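Side-chain contacts in inorganic pyrophosphatase (Shewanella sp. AS-11, PDB 6LL8), which probably hydrolyses diphosphate to two phosphates, using divalent metal ions such as manganese or magnesium: residues A[36-39]-A[40-43]; A[25-29]-A[30-34]; A[59-62]-A[63-66]. All blocks are in the same frame, centred on the assembly; numbering follows the deposited sequence. Where two conformers were deposited one is given.

Contact 1. Residues A[36-39]-A[40-43]; sequences AARL and GELS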
loop_
_atom_site.group_PDB
_atom_site.type_symbol
_atom_site.label_atom_id
_atom_site.label_comp_id
_atom_site.label_asym_id
_atom_site.label_seq_id
_atom_site.Cartn_x
_atom_site.Cartn_y
_atom_site.Cartn_z
ATOM N N ALA A 36 16.422 -0.013 -7.455
ATOM C CA ALA A 36 15.030 0.274 -7.075
ATOM C C ALA A 36 14.189 0.559 -8.307
ATOM O O ALA A 36 14.633 1.283 -9.218
ATOM C CB ALA A 36 14.959 1.432 -6.134
ATOM N N ALA A 37 12.985 0.039 -8.360
ATOM C CA ALA A 37 12.100 0.274 -9.491
ATOM C C ALA A 37 10.679 0.506 -9.004
ATOM O O ALA A 37 10.351 0.286 -7.826
ATOM C CB ALA A 37 12.183 -0.849 -10.487
ATOM N N ARG A 38 9.836 0.914 -9.932
ATOM C CA ARG A 38 8.414 1.149 -9.679
ATOM C C ARG A 38 7.583 0.694 -10.879
ATOM O O ARG A 38 8.037 0.803 -12.022
ATOM C CB ARG A 38 8.115 2.603 -9.357
ATOM C CG ARG A 38 8.446 3.587 -10.466
ATOM C CD ARG A 38 8.332 5.025 -9.996
ATOM N NE ARG A 38 8.903 5.938 -10.966
ATOM C CZ ARG A 38 8.267 6.576 -11.931
ATOM N NH1 ARG A 38 6.969 6.469 -12.088
ATOM N NH2 ARG A 38 8.962 7.377 -12.716
ATOM N N LEU A 39 6.363 0.276 -10.601
ATOM C CA LEU A 39 5.402 -0.213 -11.616
ATOM C C LEU A 39 4.394 0.844 -12.024
ATOM O O LEU A 39 3.521 0.528 -12.821
ATOM C CB LEU A 39 4.669 -1.413 -11.063
ATOM C CG LEU A 39 5.477 -2.685 -10.961
ATOM C CD1 LEU A 39 4.773 -3.780 -10.155
ATOM C CD2 LEU A 39 5.809 -3.217 -12.347
ATOM N N GLY A 40 4.477 2.042 -11.491
ATOM C CA GLY A 40 3.522 3.101 -11.814
ATOM C C GLY A 40 4.062 4.439 -11.405
ATOM O O GLY A 40 5.160 4.542 -10.868
ATOM N N GLU A 41 3.256 5.452 -11.656
ATOM C CA GLU A 41 3.532 6.831 -11.237
ATOM C C GLU A 41 3.395 6.958 -9.728
ATOM O O GLU A 41 2.813 6.116 -9.054
ATOM C CB GLU A 41 2.582 7.796 -11.945
ATOM C CG GLU A 41 2.709 7.736 -13.463
ATOM C CD GLU A 41 3.995 8.094 -14.243
ATOM O OE1 GLU A 41 5.122 8.339 -13.694
ATOM O OE2 GLU A 41 3.877 8.110 -15.483
ATOM N N LEU A 42 4.014 8.001 -9.216
ATOM C CA LEU A 42 3.914 8.321 -7.786
ATOM C C LEU A 42 2.619 9.054 -7.467
ATOM O O LEU A 42 2.149 9.879 -8.237
ATOM C CB LEU A 42 5.108 9.159 -7.356
ATOM C CG LEU A 42 6.274 8.347 -6.818
ATOM C CD1 LEU A 42 6.810 7.405 -7.884
ATOM C CD2 LEU A 42 7.333 9.309 -6.305
ATOM N N SER A 43 2.081 8.741 -6.303
ATOM C CA SER A 43 1.010 9.540 -5.713
ATOM C C SER A 43 1.540 10.909 -5.298
ATOM O O SER A 43 2.750 11.092 -5.099
ATOM C CB SER A 43 0.441 8.852 -4.507
ATOM O OG SER A 43 1.399 8.887 -3.453
HETATM O O HOH W 1 7.446 8.516 -14.856
#
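Arg38 and Gly40 sit on the two sides of the bend where a strand of the parallel alpha/beta sheet of the DHH domain runs out into the loop before its next helix. Arg38 is the last residue of strand 34-38. The chain then turns at Leu39, where psi falls to 1°, stretches out again at Gly40 and leads into helix 44-53, with Ser43 at the N-cap position. Gly40 N is buried in this bend without a partner in the model, and the Leu39 side chain touches Lys10 and Tyr64.

The Arg38 side chain reaches across to the Gly40 carbonyl. Its CG lies between the backbone N and the carbonyl carbon (chi1 62°), and the extended chain beyond it runs past that carbonyl, with CD 3.3 Å from Gly40 O. Two acceptors meet NH1 at the guanidinium edge, close to the plane of the group: Gly40 O at 2.9 Å and, in a salt bridge, Glu41 OE1 at 3.1 Å. NH1 itself comes from above both the carbonyl and the carboxylate plane. NE is engaged separately by Pro58 O, which together with the NH1 bonds should fix the rotation of the group. Leu42, in the conformer given, crosses the arginine at about a right angle and puts CD1 3.5 Å from Arg38 CD, while helix 14-29 lends Ile17 to both side chains.

Glu41 starts out away from the arginine, but a bend at chi2 (-62°) swings its carboxylate back. One water closes the bridge, accepting from Arg38 NH2 at 2.9 Å and donating to Glu41 OE1 at 2.6 Å.

Contact 2. Residues A[25-29]-A[30-34]; sequences YLKNQ and IGEPA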
loop_
_atom_site.group_PDB
_atom_site.type_symbol
_atom_site.label_atom_id
_atom_site.label_comp_id
_atom_site.label_asym_id
_atom_site.label_seq_id
_atom_site.Cartn_x
_atom_site.Cartn_y
_atom_site.Cartn_z
ATOM N N TYR A 25 19.354 0.295 -1.453
ATOM C CA TYR A 25 20.563 0.884 -0.841
ATOM C C TYR A 25 21.231 -0.166 0.026
ATOM O O TYR A 25 22.454 -0.368 -0.023
ATOM C CB TYR A 25 20.205 2.132 -0.049
ATOM C CG TYR A 25 21.408 2.733 0.650
ATOM C CD1 TYR A 25 22.283 3.565 -0.009
ATOM C CD2 TYR A 25 21.696 2.404 1.951
ATOM C CE1 TYR A 25 23.384 4.067 0.659
ATOM C CE2 TYR A 25 22.817 2.851 2.620
ATOM C CZ TYR A 25 23.663 3.709 1.966
ATOM O OH TYR A 25 24.792 4.193 2.605
ATOM N N LEU A 26 20.466 -0.824 0.893
ATOM C CA LEU A 26 21.013 -1.848 1.809
ATOM C C LEU A 26 21.683 -2.956 0.995
ATOM O O LEU A 26 22.826 -3.336 1.324
ATOM C CB LEU A 26 19.873 -2.419 2.644
ATOM C CG LEU A 26 20.244 -3.610 3.526
ATOM C CD1 LEU A 26 21.393 -3.282 4.469
ATOM C CD2 LEU A 26 19.040 -4.096 4.272
ATOM N N LYS A 27 21.041 -3.486 -0.027
ATOM C CA LYS A 27 21.621 -4.560 -0.848
ATOM C C LYS A 27 22.939 -4.086 -1.465
ATOM O O LYS A 27 23.934 -4.824 -1.418
ATOM C CB LYS A 27 20.622 -4.981 -1.922
ATOM C CG LYS A 27 19.499 -5.841 -1.397
ATOM C CD LYS A 27 19.964 -7.163 -0.876
ATOM C CE LYS A 27 18.869 -8.196 -0.814
ATOM N NZ LYS A 27 19.385 -9.491 -0.382
ATOM N N ASN A 28 22.973 -2.902 -2.027
ATOM C CA ASN A 28 24.241 -2.415 -2.605
ATOM C C ASN A 28 25.313 -2.309 -1.521
ATOM O O ASN A 28 26.477 -2.614 -1.801
ATOM C CB ASN A 28 24.028 -1.118 -3.368
ATOM C CG ASN A 28 23.294 -1.367 -4.668
ATOM O OD1 ASN A 28 23.694 -2.234 -5.440
ATOM N ND2 ASN A 28 22.244 -0.612 -4.939
ATOM N N GLN A 29 24.972 -1.880 -0.334
ATOM C CA GLN A 29 25.971 -1.723 0.742
ATOM C C GLN A 29 26.542 -3.078 1.132
ATOM O O GLN A 29 27.698 -3.087 1.617
ATOM C CB GLN A 29 25.403 -1.007 1.958
ATOM C CG GLN A 29 25.142 0.475 1.751
ATOM C CD GLN A 29 26.357 1.295 1.371
ATOM O OE1 GLN A 29 27.281 1.395 2.185
ATOM N NE2 GLN A 29 26.420 1.637 0.093
ATOM N N ILE A 30 25.803 -4.161 0.994
ATOM C CA ILE A 30 26.295 -5.505 1.381
ATOM C C ILE A 30 26.819 -6.244 0.143
ATOM O O ILE A 30 27.061 -7.442 0.205
ATOM C CB ILE A 30 25.268 -6.311 2.200
ATOM C CG1 ILE A 30 24.030 -6.685 1.388
ATOM C CG2 ILE A 30 24.950 -5.547 3.463
ATOM C CD1 ILE A 30 23.009 -7.554 2.111
ATOM N N GLY A 31 27.056 -5.531 -0.948
ATOM C CA GLY A 31 27.708 -6.151 -2.115
ATOM C C GLY A 31 26.803 -7.059 -2.919
ATOM O O GLY A 31 27.288 -7.974 -3.576
ATOM N N GLU A 32 25.518 -6.743 -2.958
ATOM C CA GLU A 32 24.483 -7.496 -3.709
ATOM C C GLU A 32 23.817 -6.510 -4.653
ATOM O O GLU A 32 22.879 -5.814 -4.296
ATOM C CB GLU A 32 23.486 -8.114 -2.741
ATOM C CG GLU A 32 24.125 -9.154 -1.851
ATOM C CD GLU A 32 23.176 -9.838 -0.889
ATOM O OE1 GLU A 32 22.010 -9.976 -1.228
ATOM O OE2 GLU A 32 23.651 -10.230 0.193
ATOM N N PRO A 33 24.342 -6.348 -5.871
ATOM C CA PRO A 33 23.898 -5.290 -6.772
ATOM C C PRO A 33 22.375 -5.242 -6.907
ATOM O O PRO A 33 21.735 -6.256 -7.193
ATOM C CB PRO A 33 24.606 -5.637 -8.079
ATOM C CG PRO A 33 25.906 -6.213 -7.586
ATOM C CD PRO A 33 25.525 -7.049 -6.402
ATOM N N ALA A 34 21.835 -4.038 -6.775
ATOM C CA ALA A 34 20.381 -3.833 -6.737
ATOM C C ALA A 34 20.008 -2.512 -7.383
ATOM O O ALA A 34 20.771 -1.526 -7.295
ATOM C CB ALA A 34 19.865 -3.895 -5.317
#
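Leu26 and Ile30 meet at the C-terminal end of helix 14-29, which a Schellman motif closes before the chain enters strand 34-38; helix and strand complete a beta-alpha-beta crossover that begins with strand 4-7. Just before them, the Tyr25 ring carries Gln29 CG over one face, displaced toward the rim. Leu26 O accepts a hydrogen bond from Ile30 N at 3.1 Å; one turn apart, the two side chains pack loosely against each other, and both touch Val130.

The Lys27 carbonyl takes the bond of the motif that spans five residues, from Glu32 N at 2.9 Å. The lysine side chain, with CG beside the backbone N and a bend at chi2, folds over the loop until NZ reaches Glu32 OE1 at 2.8 Å, a salt bridge made on the syn side of the carboxylate. Nearer the backbone, Lys27 CB rests 3.6 Å from Ala34 CB, and Met4 of strand 4-7 touches Lys27, Glu32 and Ala34.

Asn28 holds the other bond of the motif, Gly31 N to Asn28 O, where the positive phi of Gly31 (75°) reverses the chain. Its amide then pairs with both backbone polar groups of one residue, tying the start of the strand to the last turn of the helix: OD1 receives Ala34 N at 2.9 Å from above the amide plane, while Asn28 ND2 gives to Ala34 O at 2.9 Å with the acceptor nearly in that plane.

Contact 3. Residues A[59-62]-A[63-66]; sequences EYKT and SYAG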
loop_
_atom_site.group_PDB
_atom_site.type_symbol
_atom_site.label_atom_id
_atom_site.label_comp_id
_atom_site.label_asym_id
_atom_site.label_seq_id
_atom_site.Cartn_x
_atom_site.Cartn_y
_atom_site.Cartn_z
ATOM N N GLU A 59 13.419 4.022 -11.050
ATOM C CA GLU A 59 13.199 3.656 -12.462
ATOM C C GLU A 59 11.807 3.074 -12.661
ATOM O O GLU A 59 11.423 2.107 -11.994
ATOM C CB GLU A 59 14.264 2.620 -12.827
ATOM C CG GLU A 59 14.136 2.148 -14.274
ATOM C CD GLU A 59 15.158 1.101 -14.678
ATOM O OE1 GLU A 59 16.206 1.005 -14.039
ATOM O OE2 GLU A 59 14.876 0.438 -15.691
ATOM N N TYR A 60 11.104 3.588 -13.644
ATOM C CA TYR A 60 9.808 3.021 -14.062
ATOM C C TYR A 60 10.082 1.847 -14.986
ATOM O O TYR A 60 10.716 2.017 -16.031
ATOM C CB TYR A 60 8.957 4.039 -14.811
ATOM C CG TYR A 60 7.714 3.473 -15.444
ATOM C CD1 TYR A 60 6.624 3.135 -14.664
ATOM C CD2 TYR A 60 7.595 3.340 -16.817
ATOM C CE1 TYR A 60 5.463 2.636 -15.226
ATOM C CE2 TYR A 60 6.436 2.858 -17.396
ATOM C CZ TYR A 60 5.370 2.498 -16.595
ATOM O OH TYR A 60 4.217 2.032 -17.152
ATOM N N LYS A 61 9.655 0.670 -14.596
ATOM C CA LYS A 61 9.975 -0.560 -15.315
ATOM C C LYS A 61 8.827 -1.523 -15.128
ATOM O O LYS A 61 8.394 -1.727 -13.989
ATOM C CB LYS A 61 11.282 -1.159 -14.810
ATOM C CG LYS A 61 11.685 -2.449 -15.492
ATOM C CD LYS A 61 13.060 -2.900 -15.121
ATOM C CE LYS A 61 13.467 -4.224 -15.730
ATOM N NZ LYS A 61 13.409 -4.207 -17.203
ATOM N N THR A 62 8.316 -2.078 -16.222
ATOM C CA THR A 62 7.126 -2.952 -16.154
ATOM C C THR A 62 7.431 -4.397 -16.558
ATOM O O THR A 62 6.610 -5.268 -16.193
ATOM C CB THR A 62 5.963 -2.354 -16.923
ATOM O OG1 THR A 62 6.360 -2.112 -18.258
ATOM C CG2 THR A 62 5.493 -1.079 -16.275
ATOM N N SER A 63 8.495 -4.669 -17.279
ATOM C CA SER A 63 8.813 -6.057 -17.677
ATOM C C SER A 63 10.073 -6.516 -16.965
ATOM O O SER A 63 11.104 -5.829 -16.960
ATOM C CB SER A 63 8.907 -6.229 -19.136
ATOM O OG SER A 63 9.597 -7.427 -19.424
ATOM N N TYR A 64 9.945 -7.678 -16.371
ATOM C CA TYR A 64 11.013 -8.240 -15.527
ATOM C C TYR A 64 11.360 -9.668 -15.921
ATOM O O TYR A 64 12.155 -10.307 -15.230
ATOM C CB TYR A 64 10.608 -8.220 -14.046
ATOM C CG TYR A 64 10.478 -6.821 -13.527
ATOM C CD1 TYR A 64 9.337 -6.099 -13.777
ATOM C CD2 TYR A 64 11.498 -6.201 -12.820
ATOM C CE1 TYR A 64 9.192 -4.808 -13.334
ATOM C CE2 TYR A 64 11.359 -4.904 -12.359
ATOM C CZ TYR A 64 10.198 -4.207 -12.598
ATOM O OH TYR A 64 10.061 -2.920 -12.158
ATOM N N ALA A 65 10.874 -10.167 -17.052
ATOM C CA ALA A 65 11.263 -11.517 -17.482
ATOM C C ALA A 65 12.789 -11.612 -17.525
ATOM O O ALA A 65 13.458 -10.698 -18.058
ATOM C CB ALA A 65 10.702 -11.839 -18.832
ATOM N N GLY A 66 13.343 -12.710 -17.018
ATOM C CA GLY A 66 14.786 -12.948 -17.040
ATOM C C GLY A 66 15.542 -12.254 -15.921
ATOM O O GLY A 66 16.751 -12.453 -15.819
#
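Lys61, Ser63 and Tyr64 come together in a loop stretch just after the short edge strand 59-60 of the parallel sheet, on the way to strand 68-72. Lys61 lies along one face of the Tyr64 ring; its ammonium bonds the Ser63 carbonyl, and Tyr64 bonds that of Lys61.

The lysine chain leaves extended, with CG opposite the backbone N (chi1 179°), and runs over the aromatic face. CG makes a CH-pi contact 4.1 Å from the Tyr64 ring centroid, and CE passes nearer the rim. A final bend at chi4 (58°) then drops NZ onto Ser63 O at 2.8 Å, approaching nearly along the C=O axis. NZ also stands above the Tyr64 ring, though at 5.3 Å from the centroid this is at most a weak cation-pi attraction; Tyr5 supplies another cation-pi partner.

Tyr64 answers from the far end of its ring. Its OH donates to Lys61 O at 2.7 Å, coming from above the carbonyl plane, and the Lys61 carbonyl is thus held by the hydroxyl of the ring that its side chain lies over. Asp83 is hydrogen-bonded to Ser63 OG and Tyr64 N. With an alanine at Tyr64 the ring and hydroxyl would be gone, which would probably leave Lys61 O without this donor and open a gap beneath the lysine methylenes.

Close to the hydroxyl bond, Lys61 CB lies 3.4 Å from Tyr64 OH.

In the fold
Along the chain the contacts come in the order contact 2, contact 1, contact 3, and contacts 1 and 3 are neighbours in the sheet, their centres 11 Å apart. Two probable hydrogen bonds join them, Arg38 N to Glu59 O at 2.9 Å and Arg38 O to Lys61 N at 3.0 Å, and Ala37 CB packs on Tyr64 OH. Contact 2 feeds strand 34-38 from its other end, with its centre 20 Å from that of contact 1, and lies away from the metal sites. Contact 1 is next to the active site: the Leu39 side chain is about 6 Å from that of the magnesium ligand His9, and that of Leu42 about 9 Å from a bound magnesium ion.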